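Uncharacterized protein (Bacillus cereus, PDB 4QVU) is of unknown function but adopts a HIT-like fold, binds zinc and may act as a UDP-glucose:hexose-1-phosphate uridylyltransferase. Local coordinates at residues T62-T67 / I86-K91; Q188-I193 / S202-F207; G165-N170 / T195-G200. All coordinates share one frame; numbering follows the deposited sequence.

Contact 1 (T62-T67 / I86-K91)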
# COMPACT_ATOMS: atom_id res chain seq x y z
N THR A 62 -11.61 -20.84 22.83
CA THR A 62 -12.68 -20.61 23.80
C THR A 62 -13.70 -19.61 23.23
O THR A 62 -13.37 -18.83 22.34
CB THR A 62 -12.13 -20.11 25.16
OG1 THR A 62 -11.79 -18.73 25.07
CG2 THR A 62 -10.96 -20.93 25.69
N VAL A 63 -14.93 -19.66 23.76
CA VAL A 63 -16.04 -18.79 23.35
C VAL A 63 -16.55 -18.02 24.59
O VAL A 63 -16.69 -18.61 25.67
CB VAL A 63 -17.17 -19.61 22.66
CG1 VAL A 63 -18.39 -18.74 22.36
CG2 VAL A 63 -16.67 -20.27 21.37
N LEU A 64 -16.83 -16.72 24.43
CA LEU A 64 -17.32 -15.88 25.51
C LEU A 64 -18.73 -15.36 25.18
O LEU A 64 -18.88 -14.42 24.39
CB LEU A 64 -16.33 -14.72 25.75
CG LEU A 64 -16.37 -14.04 27.12
CD1 LEU A 64 -15.00 -13.54 27.51
CD2 LEU A 64 -17.39 -12.92 27.15
N ILE A 65 -19.77 -15.96 25.79
CA ILE A 65 -21.17 -15.57 25.61
C ILE A 65 -21.39 -14.31 26.46
O ILE A 65 -21.11 -14.31 27.65
CB ILE A 65 -22.15 -16.74 25.95
CG1 ILE A 65 -22.09 -17.86 24.89
CG2 ILE A 65 -23.59 -16.27 26.09
CD1 ILE A 65 -20.97 -18.84 25.03
N GLU A 66 -21.86 -13.23 25.82
CA GLU A 66 -22.03 -11.89 26.39
C GLU A 66 -23.36 -11.68 27.14
O GLU A 66 -23.44 -10.74 27.93
CB GLU A 66 -21.98 -10.85 25.27
CG GLU A 66 -20.78 -10.95 24.33
CD GLU A 66 -20.80 -10.05 23.11
OE1 GLU A 66 -21.64 -9.13 23.04
OE2 GLU A 66 -19.94 -10.26 22.23
N THR A 67 -24.41 -12.47 26.83
CA THR A 67 -25.74 -12.32 27.45
C THR A 67 -26.54 -13.62 27.30
O THR A 67 -26.20 -14.45 26.46
CB THR A 67 -26.51 -11.09 26.84
OG1 THR A 67 -27.86 -11.07 27.32
CG2 THR A 67 -26.50 -11.05 25.31
N ILE A 86 -16.57 -5.91 29.17
CA ILE A 86 -15.21 -5.57 28.77
C ILE A 86 -14.24 -5.91 29.92
O ILE A 86 -13.19 -6.48 29.66
CB ILE A 86 -15.11 -4.09 28.29
CG1 ILE A 86 -15.89 -3.89 26.95
CG2 ILE A 86 -13.65 -3.57 28.16
CD1 ILE A 86 -15.45 -4.76 25.70
N ARG A 87 -14.63 -5.66 31.19
CA ARG A 87 -13.78 -6.01 32.34
C ARG A 87 -13.55 -7.53 32.42
O ARG A 87 -12.40 -7.94 32.56
CB ARG A 87 -14.37 -5.48 33.64
CG ARG A 87 -13.98 -4.04 33.89
CD ARG A 87 -14.59 -3.47 35.15
NE ARG A 87 -13.99 -2.17 35.46
CZ ARG A 87 -14.32 -1.42 36.50
NH1 ARG A 87 -15.27 -1.83 37.35
NH2 ARG A 87 -13.72 -0.26 36.71
N PHE A 88 -14.60 -8.35 32.26
CA PHE A 88 -14.49 -9.81 32.27
C PHE A 88 -13.58 -10.31 31.13
O PHE A 88 -12.64 -11.07 31.40
CB PHE A 88 -15.90 -10.43 32.14
CG PHE A 88 -16.00 -11.93 32.28
CD1 PHE A 88 -16.22 -12.53 33.52
CD2 PHE A 88 -15.93 -12.75 31.16
CE1 PHE A 88 -16.35 -13.91 33.63
CE2 PHE A 88 -16.06 -14.14 31.27
CZ PHE A 88 -16.27 -14.71 32.51
N SER A 89 -13.83 -9.86 29.89
CA SER A 89 -13.11 -10.23 28.66
C SER A 89 -11.62 -9.93 28.74
O SER A 89 -10.83 -10.84 28.53
CB SER A 89 -13.70 -9.51 27.45
OG SER A 89 -15.05 -9.90 27.25
N ILE A 90 -11.24 -8.66 29.04
CA ILE A 90 -9.85 -8.20 29.17
C ILE A 90 -9.13 -8.98 30.28
O ILE A 90 -8.01 -9.44 30.04
CB ILE A 90 -9.80 -6.66 29.44
CG1 ILE A 90 -10.39 -5.81 28.27
CG2 ILE A 90 -8.40 -6.16 29.86
CD1 ILE A 90 -9.60 -5.69 27.10
N LYS A 91 -9.76 -9.15 31.48
CA LYS A 91 -9.20 -9.86 32.63
C LYS A 91 -8.81 -11.30 32.27
O LYS A 91 -7.69 -11.71 32.55
CB LYS A 91 -10.18 -9.87 33.83
CG LYS A 91 -9.64 -10.56 35.10
CD LYS A 91 -10.55 -10.51 36.34
CE LYS A 91 -11.60 -11.60 36.45
NZ LYS A 91 -12.78 -11.37 35.57
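L64 and F88 both place CG anti to their own backbone N, with chi1 at -158° in L64 and -174° in F88, and from CB pointing at the opposing segment this carries the leucine branches out to the phenylalanine ring. S89, next in the helix, instead holds OG beside its backbone N at chi1 -63°, which brings the hydroxyl alongside the leucine methyls. The backbones themselves keep apart: the nearest alpha carbons, L64 CA and S89 CA, are separated by 7.7 Å, so side chains alone close the gap.

The leucine does most of the touching through one methyl. L64 CD1 meets the rim of the F88 ring in its plane rather than over a face, lying 3.8 Å from F88 CD2. The neighbouring ring atom F88 CE2 is 4.0 Å from L64 CD1, so two adjacent ring carbons share the methyl, while the two side chains cross obliquely. On the serine side L64 CD1 is 3.6 Å from S89 OG, and the second branch, L64 CD2, lies 3.8 Å from S89 OG. The hydroxyl thus sits against both methyls.

Around this point helix 79-97 lies over one face of the antiparallel sheet. F88 also packs on I46 and W48 of strand 46-50 and meets H92 edge-to-face. L64 shares I46 with it and also touches I126 of strand 123-129, and S89 packs on M124 of the same strand.

All three touching residues are buried, and the two segments bury 121 Å² between them. With S89 OG hydrogen-bonded to L85 O one helical turn back, the serine's polar end is satisfied within its own helix. What joins helix and strand here is therefore van der Waals and hydrophobic contact, with no directional polar bond between the two segments.

Contact 2 (Q188-I193 / S202-F207)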
# COMPACT_ATOMS: atom_id res chain seq x y z
N GLN A 188 -19.85 3.31 21.65
CA GLN A 188 -20.22 4.45 20.79
C GLN A 188 -19.73 4.25 19.36
O GLN A 188 -20.51 4.49 18.44
CB GLN A 188 -19.68 5.79 21.34
CG GLN A 188 -20.32 6.23 22.67
CD GLN A 188 -21.83 6.22 22.63
OE1 GLN A 188 -22.48 5.28 23.10
NE2 GLN A 188 -22.43 7.24 22.00
N THR A 189 -18.49 3.76 19.18
CA THR A 189 -17.94 3.52 17.84
C THR A 189 -18.78 2.44 17.16
O THR A 189 -19.11 2.62 15.99
CB THR A 189 -16.44 3.16 17.89
OG1 THR A 189 -15.72 4.14 18.66
CG2 THR A 189 -15.82 3.06 16.49
N VAL A 190 -19.17 1.37 17.88
CA VAL A 190 -20.01 0.28 17.35
C VAL A 190 -21.38 0.86 16.94
O VAL A 190 -21.83 0.62 15.81
CB VAL A 190 -20.15 -0.89 18.36
CG1 VAL A 190 -21.37 -1.77 18.07
CG2 VAL A 190 -18.87 -1.72 18.40
N ARG A 191 -22.01 1.67 17.83
CA ARG A 191 -23.30 2.33 17.59
C ARG A 191 -23.25 3.16 16.31
O ARG A 191 -24.20 3.09 15.53
CB ARG A 191 -23.71 3.20 18.79
CG ARG A 191 -24.33 2.40 19.91
CD ARG A 191 -24.51 3.21 21.18
NE ARG A 191 -25.32 2.48 22.15
CZ ARG A 191 -25.44 2.80 23.43
NH1 ARG A 191 -24.76 3.83 23.93
NH2 ARG A 191 -26.21 2.08 24.23
N TYR A 192 -22.14 3.89 16.09
CA TYR A 192 -21.94 4.70 14.88
C TYR A 192 -21.87 3.82 13.64
O TYR A 192 -22.50 4.16 12.63
CB TYR A 192 -20.67 5.57 15.00
CG TYR A 192 -20.17 6.13 13.69
CD1 TYR A 192 -20.82 7.19 13.07
CD2 TYR A 192 -19.06 5.59 13.05
CE1 TYR A 192 -20.38 7.70 11.84
CE2 TYR A 192 -18.61 6.08 11.83
CZ TYR A 192 -19.27 7.13 11.23
OH TYR A 192 -18.83 7.60 10.02
N ILE A 193 -21.11 2.70 13.70
CA ILE A 193 -20.94 1.78 12.57
C ILE A 193 -22.30 1.19 12.18
O ILE A 193 -22.64 1.19 10.99
CB ILE A 193 -19.89 0.66 12.86
CG1 ILE A 193 -18.49 1.28 13.04
CG2 ILE A 193 -19.89 -0.40 11.74
CD1 ILE A 193 -17.43 0.33 13.50
N SER A 202 -24.22 -3.01 9.68
CA SER A 202 -24.70 -4.32 10.18
C SER A 202 -23.57 -5.30 10.64
O SER A 202 -23.86 -6.15 11.48
CB SER A 202 -25.55 -5.05 9.14
OG SER A 202 -24.78 -5.68 8.12
N SER A 203 -22.34 -5.22 10.08
CA SER A 203 -21.22 -6.10 10.43
C SER A 203 -19.97 -5.34 10.86
O SER A 203 -19.61 -4.32 10.26
CB SER A 203 -20.85 -7.02 9.27
OG SER A 203 -21.91 -7.88 8.88
N TYR A 204 -19.26 -5.89 11.86
CA TYR A 204 -18.01 -5.34 12.36
C TYR A 204 -17.21 -6.40 13.09
O TYR A 204 -17.72 -7.47 13.43
CB TYR A 204 -18.24 -4.12 13.29
CG TYR A 204 -18.91 -4.45 14.61
CD1 TYR A 204 -18.16 -4.78 15.74
CD2 TYR A 204 -20.30 -4.39 14.74
CE1 TYR A 204 -18.78 -5.08 16.95
CE2 TYR A 204 -20.92 -4.67 15.96
CZ TYR A 204 -20.16 -5.02 17.06
OH TYR A 204 -20.76 -5.30 18.27
N ASN A 205 -15.96 -6.05 13.39
CA ASN A 205 -15.05 -6.85 14.19
C ASN A 205 -14.41 -6.02 15.26
O ASN A 205 -14.13 -4.83 15.04
CB ASN A 205 -13.94 -7.45 13.33
CG ASN A 205 -14.28 -8.59 12.42
OD1 ASN A 205 -14.08 -8.51 11.22
ND2 ASN A 205 -14.66 -9.73 12.96
N LEU A 206 -14.12 -6.65 16.41
CA LEU A 206 -13.31 -6.06 17.46
C LEU A 206 -12.05 -6.84 17.54
O LEU A 206 -12.13 -8.07 17.50
CB LEU A 206 -13.98 -5.99 18.86
CG LEU A 206 -15.31 -5.30 19.05
CD1 LEU A 206 -15.66 -5.30 20.52
CD2 LEU A 206 -15.30 -3.86 18.54
N PHE A 207 -10.91 -6.17 17.61
CA PHE A 207 -9.62 -6.83 17.80
C PHE A 207 -8.90 -6.17 18.93
O PHE A 207 -8.81 -4.94 18.96
CB PHE A 207 -8.74 -6.83 16.54
CG PHE A 207 -9.39 -7.46 15.34
CD1 PHE A 207 -9.53 -8.84 15.24
CD2 PHE A 207 -9.86 -6.67 14.29
CE1 PHE A 207 -10.15 -9.42 14.14
CE2 PHE A 207 -10.46 -7.25 13.18
CZ PHE A 207 -10.60 -8.62 13.12
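V190 is the first residue of the helical segment to meet strand 203-207, and it does so with both methyls on the Y204 side chain. V190 CG2 stands over one face of the ring, 4.0 Å from its centroid and 26° off the normal, a CH-pi contact displaced toward the rim. V190 CG1 lies over the same side of the ring plane, toward its hydroxyl-bearing end, 3.6 Å from Y204 CZ. With chi1 at 67°, Y204 CG lies between backbone N and carbonyl carbon, and the ring turns a face to V190. A looser approach joins V190 CG2 to L206 CD2 at 4.2 Å.

R191 faces elsewhere: its NH1 donates to Q188 OE1 over 2.8 Å, a bond within the helix. One turn after V190, I193 turns its CG2 branch to the strand, 4.4 Å from Y204 CB and 4.2 Å from S203 O.

The short axes run nearly antiparallel at 159° and approach to 9.5 Å, as expected for a helix lying along a strand of the sheet beneath it. I193 also packs on V219 and P221 of the adjacent strand 214-222.

Every touching residue is buried, and Y204 OH is hydrogen-bonded to K109 NZ while H111 stacks with its ring. The tyrosine consequently offers the helix an aromatic face for apolar contact, and its one polar atom is served from strand 104-111.

Contact 3 (G165-N170 / T195-G200)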
# COMPACT_ATOMS: atom_id res chain seq x y z
N GLY A 165 -6.61 -1.90 4.69
CA GLY A 165 -6.75 -0.85 3.69
C GLY A 165 -8.07 -0.11 3.67
O GLY A 165 -8.29 0.71 2.78
N PHE A 166 -8.96 -0.36 4.65
CA PHE A 166 -10.24 0.33 4.66
C PHE A 166 -10.35 1.13 5.96
O PHE A 166 -9.34 1.69 6.39
CB PHE A 166 -11.40 -0.65 4.44
CG PHE A 166 -11.41 -1.22 3.04
CD1 PHE A 166 -12.06 -0.55 2.00
CD2 PHE A 166 -10.75 -2.41 2.74
CE1 PHE A 166 -12.08 -1.06 0.70
CE2 PHE A 166 -10.75 -2.92 1.43
CZ PHE A 166 -11.42 -2.24 0.42
N THR A 167 -11.55 1.25 6.56
CA THR A 167 -11.70 2.02 7.79
C THR A 167 -11.43 1.12 9.00
O THR A 167 -11.96 0.02 9.10
CB THR A 167 -13.08 2.69 7.88
OG1 THR A 167 -13.35 3.34 6.64
CG2 THR A 167 -13.16 3.71 9.02
N GLU A 168 -10.59 1.62 9.91
CA GLU A 168 -10.19 0.98 11.16
C GLU A 168 -10.14 2.03 12.24
O GLU A 168 -9.46 3.05 12.06
CB GLU A 168 -8.84 0.23 11.02
CG GLU A 168 -8.89 -0.91 10.02
CD GLU A 168 -7.59 -1.64 9.73
OE1 GLU A 168 -6.55 -1.26 10.31
OE2 GLU A 168 -7.62 -2.57 8.89
N PHE A 169 -10.92 1.84 13.31
CA PHE A 169 -10.99 2.75 14.46
C PHE A 169 -10.17 2.17 15.60
O PHE A 169 -10.43 1.05 16.04
CB PHE A 169 -12.45 3.00 14.89
CG PHE A 169 -13.38 3.48 13.79
CD1 PHE A 169 -13.35 4.80 13.37
CD2 PHE A 169 -14.31 2.62 13.22
CE1 PHE A 169 -14.21 5.25 12.37
CE2 PHE A 169 -15.19 3.08 12.24
CZ PHE A 169 -15.14 4.39 11.83
N ASN A 170 -9.15 2.91 16.04
CA ASN A 170 -8.25 2.48 17.11
C ASN A 170 -8.56 3.23 18.38
O ASN A 170 -8.58 4.46 18.39
CB ASN A 170 -6.79 2.68 16.70
CG ASN A 170 -6.46 2.03 15.37
OD1 ASN A 170 -6.48 0.81 15.22
ND2 ASN A 170 -6.21 2.85 14.37
N THR A 195 -25.25 2.45 12.76
CA THR A 195 -26.26 3.47 12.47
C THR A 195 -25.88 4.41 11.30
O THR A 195 -26.68 4.51 10.37
CB THR A 195 -26.52 4.31 13.73
OG1 THR A 195 -26.87 3.44 14.80
CG2 THR A 195 -27.61 5.36 13.54
N ASP A 196 -24.74 5.15 11.36
CA ASP A 196 -24.46 6.19 10.37
C ASP A 196 -23.39 5.83 9.34
O ASP A 196 -23.55 6.26 8.20
CB ASP A 196 -24.03 7.48 11.06
CG ASP A 196 -25.20 8.18 11.73
OD1 ASP A 196 -26.23 8.41 11.05
OD2 ASP A 196 -25.08 8.53 12.92
N PHE A 197 -22.33 5.09 9.70
CA PHE A 197 -21.29 4.70 8.74
C PHE A 197 -21.94 3.92 7.59
O PHE A 197 -22.59 2.90 7.85
CB PHE A 197 -20.19 3.87 9.43
CG PHE A 197 -18.99 3.55 8.58
CD1 PHE A 197 -17.98 4.49 8.38
CD2 PHE A 197 -18.82 2.28 8.02
CE1 PHE A 197 -16.85 4.18 7.61
CE2 PHE A 197 -17.69 1.98 7.26
CZ PHE A 197 -16.71 2.92 7.06
N HIS A 198 -21.84 4.45 6.34
CA HIS A 198 -22.41 3.88 5.10
C HIS A 198 -23.95 3.70 5.22
O HIS A 198 -24.52 2.80 4.59
CB HIS A 198 -21.74 2.52 4.76
CG HIS A 198 -20.37 2.63 4.15
ND1 HIS A 198 -20.06 1.97 2.97
CD2 HIS A 198 -19.29 3.33 4.56
CE1 HIS A 198 -18.80 2.28 2.70
NE2 HIS A 198 -18.29 3.09 3.64
N LYS A 199 -24.60 4.56 6.04
CA LYS A 199 -26.03 4.60 6.36
C LYS A 199 -26.48 3.26 7.03
O LYS A 199 -27.62 2.83 6.86
CB LYS A 199 -26.88 4.91 5.11
N GLY A 200 -25.58 2.66 7.81
CA GLY A 200 -25.81 1.39 8.50
C GLY A 200 -24.94 0.31 7.89
O GLY A 200 -25.02 0.05 6.69
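T167 and F197 make the closer of two side-chain contacts here, a hydroxyl and a methyl set against an aromatic rim. T167 OG1 lies near the plane of the F197 ring, at its edge, 3.4 Å from F197 CZ. Alongside it, T167 CB is 3.7 Å from the same F197 CZ, and T167 CG2 comes to 4.0 Å from F197 CE1. The two side chains approach from opposite directions: F197, its CG anti to the backbone N (chi1 -173°), reaches out so that CZ and CE1 lead toward T167.

The purely apolar contact is slighter: F169 CZ is 4.5 Å from F197 CD1, which stands near the plane of the F169 ring, at its edge.

Within segment 195-200 the F197 ring has a companion on one face, where H198 CD2 lies 3.4 Å above the F197 ring plane, offset toward the rim. Of two backbone bonds, K199 N to D196 O at 2.9 Å closes the turn across F197 and H198, and G200 N to F197 O at 3.0 Å holds the carbonyl of F197 itself.

The contact buries 105 Å² and joins the loop after helix 179-195 to the loop leading into strand 169-173 and to F169 at its start. F197 rests on Y192 of that helix and P221 of strand 214-222, while F169 reaches T189, Y192 and I193 of the helix, and T167 touches I158 of strand 154-159.

Contacts 2 and 3 form one continuous region: their centres lie about 8 Å apart, T189 CG2 comes to 3.6 Å from F169 CD2, and Y192 O is 3.1 Å from F197 N, probably a hydrogen bond. Contact 1 belongs to the N-terminal half, its centre about 17 Å from that of contact 2 and about 24 Å from that of contact 3, across the chain's centre; nearest atoms are about 5 Å and about 12 Å away respectively, without touching. All three reach the same antiparallel sheet. The zinc ligands H153, C178 and E181 belong to none of these contacts, although E181 sits on helix 179-195, which carries the helical half of contact 2.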